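Local coordinates for evasin-3 (Rhipicephalus sanguineus, PDB 6I31), which binds and neutralises host CXC chemokines such as CXCL8 as a tick salivary protein, disrupting CXCL8 dimers and inhibiting the interaction of CXCL8 with the receptor CXCR2, at residues C22-N25 with N31-P34. Numbering follows the deposited sequence.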
ATOM      1  N   CYS A  22       4.269  -0.949   0.027  1.00 30.93           N
ATOM      2  CA  CYS A  22       4.440  -1.594   1.317  1.00 35.93           C
ATOM      3  C   CYS A  22       5.841  -2.261   1.336  1.00 39.47           C
ATOM      4  O   CYS A  22       6.156  -3.122   2.151  1.00 39.89           O
ATOM      5  CB  CYS A  22       3.280  -2.563   1.538  1.00 39.72           C
ATOM      6  SG  CYS A  22       3.456  -3.654   2.962  1.00 47.82           S
ATOM      7  N   ASN A  23       6.697  -1.781   0.400  1.00 36.22           N
ATOM      8  CA  ASN A  23       8.112  -2.060   0.150  1.00 37.14           C
ATOM      9  C   ASN A  23       8.551  -3.522   0.279  1.00 41.97           C
ATOM     10  O   ASN A  23       9.492  -3.821   1.018  1.00 43.90           O
ATOM     11  CB  ASN A  23       8.980  -1.158   1.065  1.00 41.90           C
ATOM     12  CG  ASN A  23       8.678   0.311   0.885  1.00 56.16           C
ATOM     13  OD1 ASN A  23       8.887   0.891  -0.190  1.00 51.22           O
ATOM     14  ND2 ASN A  23       8.140   0.927   1.922  1.00 47.01           N
ATOM     15  N   LYS A  24       7.937  -4.422  -0.500  1.00 35.73           N
ATOM     16  CA  LYS A  24       8.297  -5.837  -0.464  1.00 34.43           C
ATOM     17  C   LYS A  24       7.874  -6.557  -1.758  1.00 36.10           C
ATOM     18  O   LYS A  24       6.785  -6.296  -2.248  1.00 34.86           O
ATOM     19  CB  LYS A  24       7.656  -6.502   0.772  1.00 35.92           C
ATOM     20  CG  LYS A  24       8.100  -7.938   1.016  1.00 48.62           C
ATOM     21  CD  LYS A  24       7.608  -8.455   2.364  1.00 55.53           C
ATOM     22  CE  LYS A  24       7.834  -9.942   2.541  1.00 69.72           C
ATOM     23  NZ  LYS A  24       9.208 -10.379   2.172  1.00 85.25           N
ATOM     24  N   ASN A  25       8.722  -7.466  -2.287  1.00 32.52           N
ATOM     25  CA  ASN A  25       8.358  -8.277  -3.454  1.00 32.56           C
ATOM     26  C   ASN A  25       7.459  -9.403  -2.945  1.00 35.76           C
ATOM     27  O   ASN A  25       7.562  -9.815  -1.785  1.00 34.96           O
ATOM     28  CB  ASN A  25       9.594  -8.928  -4.130  1.00 38.08           C
ATOM     29  CG  ASN A  25      10.695  -7.993  -4.551  1.00 68.48           C
ATOM     30  OD1 ASN A  25      11.826  -8.407  -4.811  1.00 66.23           O
ATOM     31  ND2 ASN A  25      10.411  -6.720  -4.605  1.00 66.81           N
ATOM     32  N   ASN A  31       1.447 -16.521   1.070  1.00 65.86           N
ATOM     33  CA  ASN A  31       0.993 -15.397   1.904  1.00 63.66           C
ATOM     34  C   ASN A  31       2.221 -14.558   2.291  1.00 60.63           C
ATOM     35  O   ASN A  31       2.658 -14.568   3.437  1.00 60.71           O
ATOM     36  CB  ASN A  31       0.181 -15.881   3.120  1.00 68.80           C
ATOM     37  CG  ASN A  31      -1.313 -15.613   3.032  1.00 99.82           C
ATOM     38  OD1 ASN A  31      -1.881 -15.349   1.961  1.00 92.44           O
ATOM     39  ND2 ASN A  31      -1.992 -15.690   4.167  1.00 95.03           N
ATOM     40  N   GLU A  32       2.799 -13.868   1.299  1.00 51.60           N
ATOM     41  CA  GLU A  32       4.031 -13.108   1.465  1.00 50.25           C
ATOM     42  C   GLU A  32       3.893 -11.642   1.872  1.00 48.00           C
ATOM     43  O   GLU A  32       4.873 -11.062   2.333  1.00 49.18           O
ATOM     44  CB  GLU A  32       4.850 -13.188   0.191  1.00 52.04           C
ATOM     45  CG  GLU A  32       6.132 -13.975   0.321  1.00 65.52           C
ATOM     46  CD  GLU A  32       7.010 -13.682  -0.871  1.00 83.08           C
ATOM     47  OE1 GLU A  32       6.704 -14.192  -1.974  1.00 51.22           O
ATOM     48  OE2 GLU A  32       7.974 -12.899  -0.713  1.00 87.74           O
ATOM     49  N   CYS A  33       2.732 -11.026   1.692  1.00 38.01           N
ATOM     50  CA  CYS A  33       2.635  -9.618   2.053  1.00 33.38           C
ATOM     51  C   CYS A  33       2.349  -9.396   3.523  1.00 37.17           C
ATOM     52  O   CYS A  33       1.610 -10.187   4.108  1.00 36.97           O
ATOM     53  CB  CYS A  33       1.631  -8.890   1.169  1.00 31.26           C
ATOM     54  SG  CYS A  33       2.212  -8.666  -0.534  1.00 33.32           S
ATOM     55  N   PRO A  34       2.868  -8.302   4.123  1.00 33.71           N
ATOM     56  CA  PRO A  34       2.516  -8.005   5.524  1.00 35.11           C
ATOM     57  C   PRO A  34       1.012  -7.786   5.643  1.00 36.07           C
ATOM     58  O   PRO A  34       0.352  -7.417   4.680  1.00 32.60           O
ATOM     59  CB  PRO A  34       3.278  -6.709   5.823  1.00 36.91           C
ATOM     60  CG  PRO A  34       4.366  -6.654   4.804  1.00 40.35           C
ATOM     61  CD  PRO A  34       3.741  -7.250   3.569  1.00 35.20           C
TER
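Cys22 meets the ring of Pro34 through its sulfur. Cys22 SG sits 3.6 Å from Pro34 CG, an apolar contact. The sulfur stands off one face of the pyrrolidine, displaced outward past CG. The CB of Cys22 points toward the 31-34 loop, and a chi1 of 170° carries SG on to the proline. It is fixed there by its disulfide to Cys37. At Asn23 the chain turns a corner, with a left-handed backbone conformation, and Asn23 N hydrogen-bonds to Ser21 OG. The strand 24-27 that follows pairs antiparallel with strand 47-55, as strand 17-22 does. Cys33, in the facing loop, is disulfide-bonded to Cys50 of that same central strand. This bond threads the ring closed by Cys22-Cys37, Cys26-Cys39 and the backbone between them. That is the cystine knot of a knottin, the scaffold that directs the protein's specificity for CXC chemokines. Lys24 reaches over to the loop with its chain extended as far as CE. Lys24 CE comes 3.2 Å from the backbone O of Glu32. The chain then bends at chi4 (48°), and the two side chains cross at about a right angle. Lys24 NZ stays 4.0 Å from Glu32 OE2, too far for a salt bridge, so any attraction is probably loose. The carbonyl O of Asn25 lies 3.3 Å from Glu32 OE2; both are acceptors, and no hydrogen bond joins them. The other carboxylate oxygen, OE1, takes a weak hydrogen bond from Thr27 N.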